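Long-range contact in putative dioxygenase (1H-3-hydroxy-4-oxoquinaldine 2,4-dioxygenase) (Mycobacteroides abscessus subsp. abscessus, PDB 6RA3), which cleaves the quinolone ring of the Pseudomonas quinolone signal with dioxygen, giving N-octanoylanthranilate and carbon monoxide: residues Ala47-His59 with Glu73-Val87. Sequence-based numbering, arbitrary orientation.
Sequences AAQRTVRVCWRGH and EMAADTIGLLDALEV
M74 lays its methyl group over the indole face of W56, CE 3.6 Å from the centroid of the five-membered ring, a CH-pi contact, while SD stands above the six-membered ring in a Met-aromatic contact. A bend at chi3 (100°) curls the flexible chain over the ring, and CB packs on CZ3. The pair belongs to the alpha/beta hydrolase fold, where helix 71-84, whose part 73-84 runs roughly antiparallel to strand 51-54 (144° between their directions), lies on one face of the central sheet. W56 follows that strand and gives its NE1 hydrogen to S29 O; M74 lies about 7 Å, side chain to side chain, from H97, a probable substrate-binding residue.

Along the strand, beta-branched V52 and V54 turn short, rigid side chains to the helix. V54 CG2 meets L81 CD2 tip to tip at 3.8 Å, and V52 CG1 reaches L85 CD1. T78 suits its turn of the helix because its OG1 bonds to M74 O, hiding a polar group beside V54; a water bridges the same OG1 to C55 O.

Charged residues close both ends. The R50 chain, extended from CG to NE, brings NH2 to L85 O (3.1 Å), in the carbonyl plane, just where a Schellman motif with E86 at positive phi ends the helix; D16 supplies the salt bridge to NH2. At the other end R57, its guanidinium covered on one face by E73 CB, forms a side-on, two-pronged salt bridge with D77 through the syn lone pairs: NE to OD1 at 2.7 Å and NH2 to OD2 at 2.6 Å, both nearly straight.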
loop_
_atom_site.group_PDB
_atom_site.type_symbol
_atom_site.label_atom_id
_atom_site.label_comp_id
_atom_site.label_asym_id
_atom_site.label_seq_id
_atom_site.Cartn_x
_atom_site.Cartn_y
_atom_site.Cartn_z
ATOM N N ALA A 47 -8.426 15.609 -12.344
ATOM C CA ALA A 47 -8.497 17.051 -12.539
ATOM C C ALA A 47 -9.873 17.469 -13.021
ATOM O O ALA A 47 -10.306 18.590 -12.749
ATOM C CB ALA A 47 -7.431 17.503 -13.528
ATOM N N ALA A 48 -10.590 16.572 -13.702
ATOM C CA ALA A 48 -11.869 16.928 -14.297
ATOM C C ALA A 48 -13.045 16.657 -13.370
ATOM O O ALA A 48 -13.971 17.468 -13.291
ATOM C CB ALA A 48 -12.040 16.170 -15.623
ATOM N N GLN A 49 -13.028 15.542 -12.646
ATOM C CA GLN A 49 -14.163 15.130 -11.837
ATOM C C GLN A 49 -13.661 14.260 -10.704
ATOM O O GLN A 49 -12.580 13.693 -10.785
ATOM C CB GLN A 49 -15.189 14.302 -12.628
ATOM C CG GLN A 49 -15.663 14.870 -13.957
ATOM C CD GLN A 49 -16.590 16.077 -13.805
ATOM O OE1 GLN A 49 -17.337 16.204 -12.816
ATOM N NE2 GLN A 49 -16.546 16.967 -14.797
ATOM N N ARG A 50 -14.481 14.117 -9.673
ATOM C CA ARG A 50 -14.250 13.044 -8.724
ATOM C C ARG A 50 -14.137 11.763 -9.516
ATOM O O ARG A 50 -15.011 11.455 -10.332
ATOM C CB ARG A 50 -15.386 12.935 -7.712
ATOM C CG ARG A 50 -15.211 11.835 -6.627
ATOM C CD ARG A 50 -16.455 11.706 -5.753
ATOM N NE ARG A 50 -16.266 10.770 -4.663
ATOM C CZ ARG A 50 -17.189 10.469 -3.763
ATOM N NH1 ARG A 50 -18.380 11.010 -3.821
ATOM N NH2 ARG A 50 -16.905 9.617 -2.789
ATOM N N THR A 51 -13.027 11.059 -9.317
ATOM C CA THR A 51 -12.743 9.793 -9.977
ATOM C C THR A 51 -12.602 8.693 -8.928
ATOM O O THR A 51 -11.822 8.830 -7.979
ATOM C CB THR A 51 -11.480 9.936 -10.801
ATOM O OG1 THR A 51 -11.725 10.898 -11.834
ATOM C CG2 THR A 51 -11.050 8.587 -11.412
ATOM N N VAL A 52 -13.383 7.624 -9.089
ATOM C CA VAL A 52 -13.364 6.443 -8.222
ATOM C C VAL A 52 -12.881 5.289 -9.090
ATOM O O VAL A 52 -13.564 4.904 -10.051
ATOM C CB VAL A 52 -14.749 6.138 -7.622
ATOM C CG1 VAL A 52 -14.753 4.780 -6.886
ATOM C CG2 VAL A 52 -15.219 7.228 -6.711
ATOM N N ARG A 53 -11.698 4.765 -8.794
ATOM C CA ARG A 53 -11.180 3.600 -9.504
ATOM C C ARG A 53 -11.557 2.347 -8.721
ATOM O O ARG A 53 -11.341 2.285 -7.508
ATOM C CB ARG A 53 -9.671 3.682 -9.696
ATOM C CG ARG A 53 -9.193 4.878 -10.473
ATOM C CD ARG A 53 -7.739 4.737 -10.833
ATOM N NE ARG A 53 -6.924 4.849 -9.626
ATOM C CZ ARG A 53 -5.630 4.569 -9.554
ATOM N NH1 ARG A 53 -4.964 4.140 -10.619
ATOM N NH2 ARG A 53 -5.000 4.732 -8.402
ATOM N N VAL A 54 -12.156 1.367 -9.403
ATOM C CA VAL A 54 -12.776 0.228 -8.739
ATOM C C VAL A 54 -12.104 -1.057 -9.197
ATOM O O VAL A 54 -11.862 -1.260 -10.389
ATOM C CB VAL A 54 -14.288 0.157 -9.011
ATOM C CG1 VAL A 54 -14.869 -1.112 -8.417
ATOM C CG2 VAL A 54 -14.990 1.358 -8.451
ATOM N N CYS A 55 -11.820 -1.926 -8.236
ATOM C CA CYS A 55 -11.292 -3.258 -8.490
ATOM C C CYS A 55 -12.437 -4.258 -8.407
ATOM O O CYS A 55 -13.362 -4.081 -7.619
ATOM C CB CYS A 55 -10.218 -3.630 -7.458
ATOM S SG CYS A 55 -8.655 -2.755 -7.554
ATOM N N TRP A 56 -12.387 -5.297 -9.249
ATOM C CA TRP A 56 -13.315 -6.414 -9.104
ATOM C C TRP A 56 -13.008 -7.212 -7.833
ATOM O O TRP A 56 -11.887 -7.204 -7.318
ATOM C CB TRP A 56 -13.222 -7.348 -10.316
ATOM C CG TRP A 56 -13.332 -6.667 -11.627
ATOM C CD1 TRP A 56 -12.408 -6.666 -12.637
ATOM C CD2 TRP A 56 -14.432 -5.872 -12.081
ATOM N NE1 TRP A 56 -12.874 -5.925 -13.693
ATOM C CE2 TRP A 56 -14.113 -5.423 -13.372
ATOM C CE3 TRP A 56 -15.663 -5.505 -11.518
ATOM C CZ2 TRP A 56 -14.979 -4.614 -14.113
ATOM C CZ3 TRP A 56 -16.510 -4.694 -12.251
ATOM C CH2 TRP A 56 -16.175 -4.281 -13.543
ATOM N N ARG A 57 -14.030 -7.886 -7.322
ATOM C CA ARG A 57 -13.831 -8.862 -6.259
ATOM C C ARG A 57 -12.744 -9.849 -6.668
ATOM O O ARG A 57 -12.575 -10.164 -7.844
ATOM C CB ARG A 57 -15.158 -9.565 -5.909
ATOM C CG ARG A 57 -15.668 -10.617 -6.896
ATOM C CD ARG A 57 -16.858 -11.372 -6.333
ATOM N NE ARG A 57 -17.975 -10.532 -5.924
ATOM C CZ ARG A 57 -19.086 -11.008 -5.383
ATOM N NH1 ARG A 57 -19.218 -12.313 -5.168
ATOM N NH2 ARG A 57 -20.068 -10.191 -5.047
ATOM N N GLY A 58 -11.922 -10.247 -5.695
ATOM C CA GLY A 58 -10.800 -11.119 -5.977
ATOM C C GLY A 58 -9.630 -10.483 -6.701
ATOM O O GLY A 58 -8.638 -11.175 -6.968
ATOM N N HIS A 59 -9.706 -9.191 -7.037
ATOM C CA HIS A 59 -8.647 -8.505 -7.766
ATOM C C HIS A 59 -7.883 -7.499 -6.914
ATOM O O HIS A 59 -6.905 -6.909 -7.404
ATOM C CB HIS A 59 -9.229 -7.756 -8.987
ATOM C CG HIS A 59 -9.652 -8.652 -10.107
ATOM N ND1 HIS A 59 -10.717 -9.520 -10.004
ATOM C CD2 HIS A 59 -9.130 -8.841 -11.337
ATOM C CE1 HIS A 59 -10.855 -10.180 -11.141
ATOM N NE2 HIS A 59 -9.905 -9.786 -11.963
ATOM N N GLU A 73 -22.340 -10.083 -10.400
ATOM C CA GLU A 73 -21.632 -9.723 -9.172
ATOM C C GLU A 73 -20.749 -8.490 -9.384
ATOM O O GLU A 73 -20.653 -7.632 -8.507
ATOM C CB GLU A 73 -20.789 -10.910 -8.683
ATOM C CG GLU A 73 -21.576 -12.020 -8.026
ATOM C CD GLU A 73 -22.484 -12.771 -9.004
ATOM O OE1 GLU A 73 -22.058 -12.995 -10.162
ATOM O OE2 GLU A 73 -23.629 -13.113 -8.617
ATOM N N MET A 74 -20.082 -8.396 -10.524
ATOM C CA MET A 74 -19.235 -7.238 -10.786
ATOM C C MET A 74 -20.053 -5.947 -10.735
ATOM O O MET A 74 -19.616 -4.943 -10.159
ATOM C CB MET A 74 -18.538 -7.421 -12.132
ATOM C CG MET A 74 -17.425 -8.476 -12.103
ATOM S SD MET A 74 -17.127 -9.242 -13.708
ATOM C CE MET A 74 -15.695 -8.362 -14.273
ATOM N N ALA A 75 -21.277 -5.991 -11.254
ATOM C CA ALA A 75 -22.194 -4.861 -11.248
ATOM C C ALA A 75 -22.834 -4.632 -9.886
ATOM O O ALA A 75 -23.004 -3.481 -9.460
ATOM C CB ALA A 75 -23.285 -5.092 -12.291
ATOM N N ALA A 76 -23.214 -5.701 -9.194
ATOM C CA ALA A 76 -23.797 -5.534 -7.877
ATOM C C ALA A 76 -22.770 -4.956 -6.913
ATOM O O ALA A 76 -23.130 -4.175 -6.034
ATOM C CB ALA A 76 -24.333 -6.868 -7.345
ATOM N N ASP A 77 -21.491 -5.352 -7.060
ATOM C CA ASP A 77 -20.430 -4.881 -6.159
ATOM C C ASP A 77 -20.103 -3.412 -6.421
ATOM O O ASP A 77 -19.923 -2.626 -5.481
ATOM C CB ASP A 77 -19.121 -5.668 -6.334
ATOM C CG ASP A 77 -19.213 -7.143 -5.959
ATOM O OD1 ASP A 77 -18.271 -7.867 -6.357
ATOM O OD2 ASP A 77 -20.170 -7.562 -5.282
ATOM N N THR A 78 -19.937 -3.053 -7.700
ATOM C CA THR A 78 -19.571 -1.696 -8.066
ATOM C C THR A 78 -20.666 -0.732 -7.665
ATOM O O THR A 78 -20.387 0.337 -7.111
ATOM C CB THR A 78 -19.300 -1.622 -9.567
ATOM O OG1 THR A 78 -18.183 -2.452 -9.898
ATOM C CG2 THR A 78 -19.009 -0.166 -10.026
ATOM N N ILE A 79 -21.924 -1.114 -7.900
ATOM C CA ILE A 79 -23.049 -0.284 -7.489
ATOM C C ILE A 79 -23.111 -0.172 -5.976
ATOM O O ILE A 79 -23.424 0.895 -5.429
ATOM C CB ILE A 79 -24.368 -0.841 -8.061
ATOM C CG1 ILE A 79 -24.369 -0.749 -9.588
ATOM C CG2 ILE A 79 -25.564 -0.102 -7.446
ATOM C CD1 ILE A 79 -25.559 -1.416 -10.254
ATOM N N GLY A 80 -22.873 -1.273 -5.268
ATOM C CA GLY A 80 -22.945 -1.213 -3.818
ATOM C C GLY A 80 -21.873 -0.305 -3.246
ATOM O O GLY A 80 -22.105 0.411 -2.264
ATOM N N LEU A 81 -20.688 -0.320 -3.860
ATOM C CA LEU A 81 -19.601 0.561 -3.440
ATOM C C LEU A 81 -19.971 2.026 -3.661
ATOM O O LEU A 81 -19.738 2.873 -2.795
ATOM C CB LEU A 81 -18.328 0.227 -4.212
ATOM C CG LEU A 81 -17.077 0.972 -3.748
ATOM C CD1 LEU A 81 -16.556 0.343 -2.454
ATOM C CD2 LEU A 81 -16.040 0.964 -4.811
ATOM N N LEU A 82 -20.560 2.342 -4.810
ATOM C CA LEU A 82 -20.875 3.740 -5.117
ATOM C C LEU A 82 -21.954 4.304 -4.181
ATOM O O LEU A 82 -21.848 5.457 -3.721
ATOM C CB LEU A 82 -21.269 3.847 -6.588
ATOM C CG LEU A 82 -20.112 3.448 -7.503
ATOM C CD1 LEU A 82 -20.499 3.259 -9.008
ATOM C CD2 LEU A 82 -18.951 4.445 -7.450
ATOM N N ASP A 83 -22.992 3.514 -3.884
ATOM C CA ASP A 83 -23.968 3.885 -2.866
ATOM C C ASP A 83 -23.301 4.135 -1.517
ATOM O O ASP A 83 -23.666 5.075 -0.811
ATOM C CB ASP A 83 -25.024 2.795 -2.725
ATOM C CG ASP A 83 -25.906 2.649 -3.971
ATOM O OD1 ASP A 83 -25.773 3.458 -4.918
ATOM O OD2 ASP A 83 -26.720 1.696 -4.002
ATOM N N ALA A 84 -22.329 3.294 -1.135
ATOM C CA ALA A 84 -21.633 3.491 0.129
ATOM C C ALA A 84 -20.792 4.768 0.106
ATOM O O ALA A 84 -20.677 5.462 1.125
ATOM C CB ALA A 84 -20.756 2.276 0.450
ATOM N N LEU A 85 -20.201 5.097 -1.040
ATOM C CA LEU A 85 -19.393 6.310 -1.183
ATOM C C LEU A 85 -20.221 7.549 -1.527
ATOM O O LEU A 85 -19.639 8.598 -1.846
ATOM C CB LEU A 85 -18.332 6.109 -2.247
ATOM C CG LEU A 85 -17.285 5.021 -1.977
ATOM C CD1 LEU A 85 -16.469 4.741 -3.225
ATOM C CD2 LEU A 85 -16.374 5.429 -0.834
ATOM N N GLU A 86 -21.545 7.437 -1.433
ATOM C CA GLU A 86 -22.521 8.455 -1.832
ATOM C C GLU A 86 -22.150 9.123 -3.152
ATOM O O GLU A 86 -22.134 10.354 -3.289
ATOM C CB GLU A 86 -22.693 9.489 -0.737
ATOM C CG GLU A 86 -23.101 8.897 0.570
ATOM C CD GLU A 86 -23.066 9.928 1.680
ATOM O OE1 GLU A 86 -23.896 10.881 1.640
ATOM O OE2 GLU A 86 -22.188 9.781 2.572
ATOM N N VAL A 87 -21.863 8.292 -4.138
ATOM C CA VAL A 87 -21.738 8.739 -5.512
ATOM C C VAL A 87 -23.142 8.731 -6.086
ATOM O O VAL A 87 -23.828 7.706 -6.038
ATOM C CB VAL A 87 -20.803 7.835 -6.313
ATOM C CG1 VAL A 87 -20.881 8.175 -7.792
ATOM C CG2 VAL A 87 -19.373 7.984 -5.794
HETATM O O HOH W 1 -16.390 -4.320 -8.040
HETATM O O HOH W 2 -16.812 -7.085 -8.148
#